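PDB 3DRF: oligopeptide-binding protein oppA from Lactococcus lactis, which binds oligopeptides in a voluminous cavity and, as part of the OppABCDF ABC transporter complex, serves their uptake into the cell. Local coordinates for residues D70-T75 with I100-D105; V89-E94 with G188-T193. All blocks are in the same frame, centred on the assembly; numbering follows the deposited sequence.

Contact 1: D70-T75 with I100-D105; sequences DGLFFT and ITLRKD
Leu72 and Leu102 meet methyl to methyl, and the next residue, Phe73, touches Ile100, so two apolar pairs carry the whole approach of residues 70-75 to strand 97-102. The nearest CA atoms, those of Leu72 and Leu102, are still 8.1 Å apart, and only 136 Å² is buried in total, which is the geometry of side chains reaching across rather than of paired backbones. Followed outward, Leu72 starts with CB lying over the ring centre of its own neighbour Phe73, 3.9 Å above the plane. With CG beside the backbone N and opposite the carbonyl carbon (chi1 -71°), the branch point is carried toward strand 97-102, and both methyls reach Leu102: Leu72 CD2 comes to 3.9 Å from Leu102 CD2, while Leu72 CD1 stands 4.1 Å from Leu102 CD2. One methyl of Leu102 therefore faces the fork of Leu72.

In this Venus fly-trap binding protein the contact joins the loop leading into strand 74-75 to the four-stranded antiparallel sheet of strands 87-92, 97-102, 170-174 and 160-161. Helix 116-127 packs here too, with Tyr119 touching both Leu72 and Ile100.

The second pair differs in shape. Ile100 presents CG1 to the edge of the Phe73 ring, near the ring plane, with Ile100 CG1 3.9 Å from Phe73 CZ; its other branch, Ile100 CG2, is 4.1 Å from the same Phe73 CZ. The two side chains run at about a right angle to each other. Elsewhere the Phe73 ring meets that of Phe81, their planes inclined by about 75°.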
ATOM      1  N   ASP A  70     -14.616   2.696  -5.210  1.00  6.13           N
ATOM      2  CA  ASP A  70     -15.261   3.824  -5.890  1.00  6.62           C
ATOM      3  C   ASP A  70     -14.282   4.888  -6.431  1.00  6.59           C
ATOM      4  O   ASP A  70     -14.429   6.057  -6.300  1.00  6.54           O
ATOM      5  CB  ASP A  70     -16.409   4.387  -5.018  1.00  7.09           C
ATOM      6  CG  ASP A  70     -17.463   3.319  -4.752  1.00  6.98           C
ATOM      7  OD1 ASP A  70     -17.766   2.606  -5.719  1.00  7.44           O
ATOM      8  OD2 ASP A  70     -17.906   3.223  -3.650  1.00  7.26           O
ATOM      9  N   GLY A  71     -13.289   4.337  -7.093  1.00  7.21           N
ATOM     10  CA  GLY A  71     -12.359   5.128  -7.883  1.00  6.86           C
ATOM     11  C   GLY A  71     -13.049   5.848  -9.028  1.00  6.79           C
ATOM     12  O   GLY A  71     -13.986   5.319  -9.628  1.00  8.02           O
ATOM     13  N   LEU A  72     -12.597   7.065  -9.317  1.00  6.95           N
ATOM     14  CA  LEU A  72     -13.277   7.955 -10.277  1.00  6.59           C
ATOM     15  C   LEU A  72     -12.665   8.062 -11.680  1.00  6.88           C
ATOM     16  O   LEU A  72     -13.362   8.316 -12.592  1.00  8.00           O
ATOM     17  CB  LEU A  72     -13.330   9.390  -9.695  1.00  6.58           C
ATOM     18  CG  LEU A  72     -14.278   9.586  -8.521  1.00  6.82           C
ATOM     19  CD1 LEU A  72     -14.110  10.989  -8.019  1.00  8.95           C
ATOM     20  CD2 LEU A  72     -15.786   9.300  -8.956  1.00  7.72           C
ATOM     21  N   PHE A  73     -11.344   7.940 -11.761  1.00  7.22           N
ATOM     22  CA  PHE A  73     -10.635   8.369 -12.996  1.00  7.77           C
ATOM     23  C   PHE A  73     -10.059   7.214 -13.804  1.00  8.20           C
ATOM     24  O   PHE A  73      -9.543   6.275 -13.280  1.00  9.85           O
ATOM     25  CB  PHE A  73      -9.505   9.334 -12.623  1.00  8.12           C
ATOM     26  CG  PHE A  73      -9.956  10.509 -11.777  1.00  7.30           C
ATOM     27  CD1 PHE A  73     -10.877  11.407 -12.279  1.00  8.08           C
ATOM     28  CD2 PHE A  73      -9.444  10.696 -10.505  1.00  6.81           C
ATOM     29  CE1 PHE A  73     -11.339  12.497 -11.502  1.00  8.19           C
ATOM     30  CE2 PHE A  73      -9.897  11.786  -9.703  1.00  7.11           C
ATOM     31  CZ  PHE A  73     -10.861  12.686 -10.207  1.00  7.48           C
ATOM     32  N   PHE A  74     -10.105   7.355 -15.110  1.00  8.38           N
ATOM     33  CA  PHE A  74      -9.414   6.447 -16.005  1.00  8.40           C
ATOM     34  C   PHE A  74      -8.017   7.004 -16.247  1.00  8.42           C
ATOM     35  O   PHE A  74      -7.784   8.168 -16.077  1.00  8.00           O
ATOM     36  CB  PHE A  74     -10.164   6.340 -17.353  1.00  9.04           C
ATOM     37  CG  PHE A  74     -11.392   5.392 -17.353  1.00  9.79           C
ATOM     38  CD1 PHE A  74     -11.799   4.756 -16.223  1.00 10.24           C
ATOM     39  CD2 PHE A  74     -12.095   5.166 -18.527  1.00 10.85           C
ATOM     40  CE1 PHE A  74     -12.901   3.884 -16.246  1.00 11.66           C
ATOM     41  CE2 PHE A  74     -13.214   4.296 -18.537  1.00 11.12           C
ATOM     42  CZ  PHE A  74     -13.586   3.711 -17.398  1.00 11.93           C
ATOM     43  N   THR A  75      -7.134   6.101 -16.650  1.00  8.40           N
ATOM     44  CA  THR A  75      -5.752   6.451 -17.020  1.00  9.06           C
ATOM     45  C   THR A  75      -5.321   5.693 -18.246  1.00  9.39           C
ATOM     46  O   THR A  75      -5.948   4.766 -18.639  1.00  8.91           O
ATOM     47  CB  THR A  75      -4.691   6.147 -15.902  1.00  9.62           C
ATOM     48  OG1 THR A  75      -4.489   4.727 -15.808  1.00 11.23           O
ATOM     49  CG2 THR A  75      -5.115   6.708 -14.506  1.00  9.70           C
ATOM     50  N   ILE A 100     -12.870  18.731 -10.560  1.00  7.40           N
ATOM     51  CA  ILE A 100     -13.366  17.373 -10.784  1.00  7.08           C
ATOM     52  C   ILE A 100     -14.821  17.489 -11.270  1.00  7.43           C
ATOM     53  O   ILE A 100     -15.618  18.120 -10.644  1.00  7.72           O
ATOM     54  CB  ILE A 100     -13.295  16.515  -9.459  1.00  7.68           C
ATOM     55  CG1 ILE A 100     -11.851  16.242  -9.003  1.00  9.07           C
ATOM     56  CG2 ILE A 100     -13.999  15.199  -9.672  1.00  8.55           C
ATOM     57  CD1 ILE A 100     -11.184  17.415  -8.286  1.00 10.24           C
ATOM     58  N   THR A 101     -15.116  16.868 -12.402  1.00  7.53           N
ATOM     59  CA  THR A 101     -16.490  16.824 -12.956  1.00  7.76           C
ATOM     60  C   THR A 101     -16.979  15.378 -13.000  1.00  7.47           C
ATOM     61  O   THR A 101     -16.491  14.601 -13.750  1.00  7.44           O
ATOM     62  CB  THR A 101     -16.512  17.434 -14.374  1.00  8.75           C
ATOM     63  OG1 THR A 101     -16.038  18.782 -14.282  1.00 10.29           O
ATOM     64  CG2 THR A 101     -17.920  17.464 -14.953  1.00 10.60           C
ATOM     65  N   LEU A 102     -17.937  15.093 -12.144  1.00  7.52           N
ATOM     66  CA  LEU A 102     -18.557  13.759 -12.097  1.00  7.57           C
ATOM     67  C   LEU A 102     -19.512  13.620 -13.320  1.00  7.82           C
ATOM     68  O   LEU A 102     -20.188  14.531 -13.659  1.00  8.41           O
ATOM     69  CB  LEU A 102     -19.386  13.601 -10.802  1.00  7.86           C
ATOM     70  CG  LEU A 102     -18.636  13.853  -9.498  1.00  7.65           C
ATOM     71  CD1 LEU A 102     -19.627  13.895  -8.339  1.00  8.55           C
ATOM     72  CD2 LEU A 102     -17.538  12.807  -9.238  1.00  8.71           C
ATOM     73  N   ARG A 103     -19.564  12.431 -13.892  1.00  8.52           N
ATOM     74  CA  ARG A 103     -20.559  12.190 -14.963  1.00  9.20           C
ATOM     75  C   ARG A 103     -21.981  12.498 -14.493  1.00  9.96           C
ATOM     76  O   ARG A 103     -22.356  12.219 -13.402  1.00  9.37           O
ATOM     77  CB  ARG A 103     -20.475  10.730 -15.448  1.00  9.56           C
ATOM     78  CG  ARG A 103     -19.393  10.520 -16.471  1.00  9.33           C
ATOM     79  CD  ARG A 103     -19.417   9.033 -16.913  1.00 10.65           C
ATOM     80  NE  ARG A 103     -18.435   8.714 -17.945  1.00 11.20           N
ATOM     81  CZ  ARG A 103     -18.723   8.653 -19.229  1.00 14.70           C
ATOM     82  NH1 ARG A 103     -19.955   8.908 -19.643  1.00 15.72           N
ATOM     83  NH2 ARG A 103     -17.778   8.341 -20.072  1.00 15.13           N
ATOM     84  N   LYS A 104     -22.769  13.082 -15.377  1.00 11.28           N
ATOM     85  CA  LYS A 104     -24.197  13.343 -15.103  1.00 12.93           C
ATOM     86  C   LYS A 104     -24.972  12.120 -14.620  1.00 12.52           C
ATOM     87  O   LYS A 104     -25.786  12.218 -13.735  1.00 13.22           O
ATOM     88  CB  LYS A 104     -24.854  13.930 -16.357  1.00 14.25           C
ATOM     89  CG  LYS A 104     -26.204  14.435 -16.126  1.00 18.94           C
ATOM     90  CD  LYS A 104     -26.803  14.907 -17.467  1.00 24.04           C
ATOM     91  CE  LYS A 104     -28.312  14.623 -17.657  1.00 27.52           C
ATOM     92  NZ  LYS A 104     -28.863  15.584 -18.699  1.00 29.91           N
ATOM     93  N   ASP A 105     -24.668  10.984 -15.216  1.00 12.19           N
ATOM     94  CA  ASP A 105     -25.359   9.703 -14.922  1.00 12.16           C
ATOM     95  C   ASP A 105     -24.613   8.771 -13.954  1.00 11.03           C
ATOM     96  O   ASP A 105     -24.875   7.629 -13.854  1.00 10.97           O
ATOM     97  CB  ASP A 105     -25.784   8.962 -16.197  1.00 12.96           C
ATOM     98  CG  ASP A 105     -24.652   8.687 -17.123  1.00 15.21           C
ATOM     99  OD1 ASP A 105     -23.515   9.175 -16.949  1.00 17.93           O
ATOM    100  OD2 ASP A 105     -24.902   7.965 -18.123  1.00 19.13           O
TER

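Contact 2: V89-E94 with G188-T193; sequences VALDKE and GYFLET
Val89 and Phe190 face each other between an extended strand and an irregular loop whose backbones stay well apart, the nearest CA atoms, those of Val89 and Glu192, being 9.6 Å from one another. Val89 and Leu91 lie on strand 87-92, an outermost strand of a four-stranded antiparallel sheet, whereas Phe190 belongs to the loop between strand 170-174 and helix 197-200. The contact thus packs a loop aromatic against a sheet edge strand, burying 105 Å² over both sides.

Phe190 has its CG between the backbone N and the carbonyl carbon (chi1 62°), a placement that sends the ring toward the strand, and its far end does the touching. Val89 comes from the opposite direction and offers CG2, the branch anti to its backbone N; Val89 CG2 is 4.0 Å from both CE1 and CZ of Phe190, an even approach to that bond of the ring. The side chain of Leu91, two residues on along the strand, runs at about a right angle to that of Phe190; relative to the ring plane, Val89 CG2 and Leu91 CD2 both lie obliquely.

Tyr119 and Tyr123 of helix 116-127 also touch Phe190, so the ring lies where helix, loop and sheet come together, and the hydroxyl of Tyr123 bonds to the backbone N of Leu191. Across CZ from CE1, Phe190 CE2 is met by Leu91 CD2 at 4.1 Å.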
ATOM      1  N   VAL A  89     -10.845  15.055 -14.419  1.00  8.03           N
ATOM      2  CA  VAL A  89     -10.142  16.056 -13.632  1.00  8.42           C
ATOM      3  C   VAL A  89      -9.381  16.986 -14.600  1.00  8.49           C
ATOM      4  O   VAL A  89      -8.771  16.547 -15.541  1.00  9.09           O
ATOM      5  CB  VAL A  89      -9.279  15.417 -12.545  1.00  8.41           C
ATOM      6  CG1 VAL A  89      -8.205  14.500 -13.169  1.00  9.77           C
ATOM      7  CG2 VAL A  89      -8.618  16.510 -11.692  1.00  9.60           C
ATOM      8  N   ALA A  90      -9.472  18.271 -14.339  1.00  8.20           N
ATOM      9  CA  ALA A  90      -8.725  19.319 -15.071  1.00  8.72           C
ATOM     10  C   ALA A  90      -7.851  20.113 -14.110  1.00  8.15           C
ATOM     11  O   ALA A  90      -8.314  20.634 -13.138  1.00  8.16           O
ATOM     12  CB  ALA A  90      -9.687  20.260 -15.726  1.00  9.29           C
ATOM     13  N   LEU A  91      -6.571  20.209 -14.396  1.00  7.82           N
ATOM     14  CA  LEU A  91      -5.632  21.022 -13.625  1.00  7.49           C
ATOM     15  C   LEU A  91      -5.516  22.418 -14.190  1.00  7.63           C
ATOM     16  O   LEU A  91      -5.399  22.570 -15.356  1.00  8.61           O
ATOM     17  CB  LEU A  91      -4.237  20.341 -13.615  1.00  7.80           C
ATOM     18  CG  LEU A  91      -4.186  18.853 -13.173  1.00  8.58           C
ATOM     19  CD1 LEU A  91      -2.754  18.379 -13.219  1.00 10.11           C
ATOM     20  CD2 LEU A  91      -4.736  18.689 -11.705  1.00  9.96           C
ATOM     21  N   ASP A  92      -5.538  23.416 -13.349  1.00  7.64           N
ATOM     22  CA  ASP A  92      -5.214  24.802 -13.717  1.00  7.68           C
ATOM     23  C   ASP A  92      -4.041  25.257 -12.874  1.00  7.07           C
ATOM     24  O   ASP A  92      -4.146  25.567 -11.754  1.00  7.16           O
ATOM     25  CB  ASP A  92      -6.445  25.701 -13.516  1.00  8.10           C
ATOM     26  CG  ASP A  92      -6.184  27.151 -13.843  1.00 10.04           C
ATOM     27  OD1 ASP A  92      -5.078  27.598 -13.966  1.00 10.07           O
ATOM     28  OD2 ASP A  92      -7.208  27.830 -13.951  1.00 14.28           O
ATOM     29  N   LYS A  93      -2.887  25.196 -13.508  1.00  6.98           N
ATOM     30  CA  LYS A  93      -1.614  25.503 -12.828  1.00  7.15           C
ATOM     31  C   LYS A  93      -1.428  26.986 -12.442  1.00  7.32           C
ATOM     32  O   LYS A  93      -0.689  27.301 -11.615  1.00  7.56           O
ATOM     33  CB  LYS A  93      -0.378  24.951 -13.616  1.00  7.14           C
ATOM     34  CG  LYS A  93      -0.118  25.723 -14.934  1.00  7.85           C
ATOM     35  CD  LYS A  93       0.997  24.989 -15.713  1.00  8.46           C
ATOM     36  CE  LYS A  93       1.273  25.601 -17.047  1.00 10.38           C
ATOM     37  NZ  LYS A  93       1.813  26.985 -17.005  1.00 10.06           N
ATOM     38  N   GLU A  94      -2.163  27.851 -13.109  1.00  7.70           N
ATOM     39  CA  GLU A  94      -2.095  29.316 -12.803  1.00  8.43           C
ATOM     40  C   GLU A  94      -2.907  29.643 -11.543  1.00  8.38           C
ATOM     41  O   GLU A  94      -2.439  30.263 -10.680  1.00  8.93           O
ATOM     42  CB  GLU A  94      -2.574  30.139 -14.018  1.00  9.48           C
ATOM     43  CG  GLU A  94      -1.927  29.788 -15.363  1.00 11.60           C
ATOM     44  CD  GLU A  94      -0.405  29.650 -15.422  1.00 13.97           C
ATOM     45  OE1 GLU A  94       0.311  30.160 -14.595  1.00 15.09           O
ATOM     46  OE2 GLU A  94      -0.027  28.979 -16.359  1.00 15.75           O
ATOM     47  N   GLY A 188      -1.549  11.382  -4.651  1.00  5.37           N
ATOM     48  CA  GLY A 188      -1.808  11.585  -3.213  1.00  5.00           C
ATOM     49  C   GLY A 188      -2.157  13.014  -2.810  1.00  5.06           C
ATOM     50  O   GLY A 188      -2.595  13.233  -1.742  1.00  5.94           O
ATOM     51  N   TYR A 189      -1.964  13.981  -3.694  1.00  5.72           N
ATOM     52  CA  TYR A 189      -2.259  15.427  -3.425  1.00  5.69           C
ATOM     53  C   TYR A 189      -3.739  15.793  -3.600  1.00  5.86           C
ATOM     54  O   TYR A 189      -4.193  16.718  -3.026  1.00  6.00           O
ATOM     55  CB  TYR A 189      -1.316  16.329  -4.248  1.00  5.77           C
ATOM     56  CG  TYR A 189       0.122  16.245  -3.738  1.00  5.91           C
ATOM     57  CD1 TYR A 189       0.498  16.926  -2.611  1.00  5.77           C
ATOM     58  CD2 TYR A 189       1.079  15.430  -4.361  1.00  5.07           C
ATOM     59  CE1 TYR A 189       1.798  16.867  -2.107  1.00  6.01           C
ATOM     60  CE2 TYR A 189       2.393  15.331  -3.860  1.00  5.68           C
ATOM     61  CZ  TYR A 189       2.733  16.062  -2.724  1.00  5.32           C
ATOM     62  OH  TYR A 189       3.995  16.014  -2.171  1.00  5.87           O
ATOM     63  N   PHE A 190      -4.456  15.023  -4.405  1.00  5.68           N
ATOM     64  CA  PHE A 190      -5.935  15.051  -4.413  1.00  5.88           C
ATOM     65  C   PHE A 190      -6.381  13.605  -4.501  1.00  5.92           C
ATOM     66  O   PHE A 190      -5.725  12.772  -5.035  1.00  6.41           O
ATOM     67  CB  PHE A 190      -6.546  15.961  -5.489  1.00  6.35           C
ATOM     68  CG  PHE A 190      -6.224  15.563  -6.918  1.00  5.81           C
ATOM     69  CD1 PHE A 190      -7.048  14.673  -7.625  1.00  7.10           C
ATOM     70  CD2 PHE A 190      -5.097  16.112  -7.574  1.00  6.84           C
ATOM     71  CE1 PHE A 190      -6.741  14.337  -8.962  1.00  8.06           C
ATOM     72  CE2 PHE A 190      -4.811  15.761  -8.877  1.00  7.10           C
ATOM     73  CZ  PHE A 190      -5.607  14.916  -9.582  1.00  7.41           C
ATOM     74  N   LEU A 191      -7.514  13.348  -3.894  1.00  5.54           N
ATOM     75  CA  LEU A 191      -8.051  11.981  -3.765  1.00  5.19           C
ATOM     76  C   LEU A 191      -8.918  11.636  -4.980  1.00  5.13           C
ATOM     77  O   LEU A 191      -9.316  12.486  -5.733  1.00  5.98           O
ATOM     78  CB  LEU A 191      -8.845  11.827  -2.419  1.00  5.23           C
ATOM     79  CG  LEU A 191      -8.005  12.153  -1.140  1.00  5.37           C
ATOM     80  CD1 LEU A 191      -8.866  12.114   0.147  1.00  7.37           C
ATOM     81  CD2 LEU A 191      -6.755  11.175  -1.035  1.00  7.45           C
ATOM     82  N   GLU A 192      -9.238  10.352  -5.087  1.00  5.13           N
ATOM     83  CA  GLU A 192      -9.806   9.834  -6.343  1.00  5.66           C
ATOM     84  C   GLU A 192     -10.999   8.950  -6.148  1.00  5.78           C
ATOM     85  O   GLU A 192     -11.362   8.250  -7.041  1.00  6.72           O
ATOM     86  CB  GLU A 192      -8.706   9.062  -7.145  1.00  5.84           C
ATOM     87  CG  GLU A 192      -7.399   9.875  -7.379  1.00  6.32           C
ATOM     88  CD  GLU A 192      -6.370   9.136  -8.209  1.00  6.93           C
ATOM     89  OE1 GLU A 192      -6.718   8.368  -9.097  1.00  7.58           O
ATOM     90  OE2 GLU A 192      -5.226   9.377  -7.957  1.00  7.44           O
ATOM     91  N   THR A 193     -11.599   8.983  -4.961  1.00  5.38           N
ATOM     92  CA  THR A 193     -12.788   8.165  -4.654  1.00  5.61           C
ATOM     93  C   THR A 193     -13.904   9.037  -4.082  1.00  5.73           C
ATOM     94  O   THR A 193     -13.664  10.107  -3.644  1.00  5.71           O
ATOM     95  CB  THR A 193     -12.432   7.036  -3.630  1.00  5.73           C
ATOM     96  OG1 THR A 193     -11.979   7.630  -2.401  1.00  6.21           O
ATOM     97  CG2 THR A 193     -11.302   6.121  -4.171  1.00  6.38           C
TER

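Contacts 1 and 2 have centres 12 Å apart and share one sheet, since strands 97-102 and 87-92 are neighbours in it and follow each other in the chain. Their segments alternate in sequence, and they also touch directly. Leu72 N lies 2.8 Å from Glu192 O, a probable hydrogen bond tying the loop of contact 1 to that of contact 2. Beside it, the Phe73 ring packs between the two segments of contact 2: Phe73 CE1 is 3.7 Å from Val89 CB, and Phe73 CD2 is 3.8 Å from Glu192 CB. Tyr119 is a neighbour common to both. The protein is closed around an endogenous peptide in its cavity; what joins the two contacts is packing within one sheet-and-loop region.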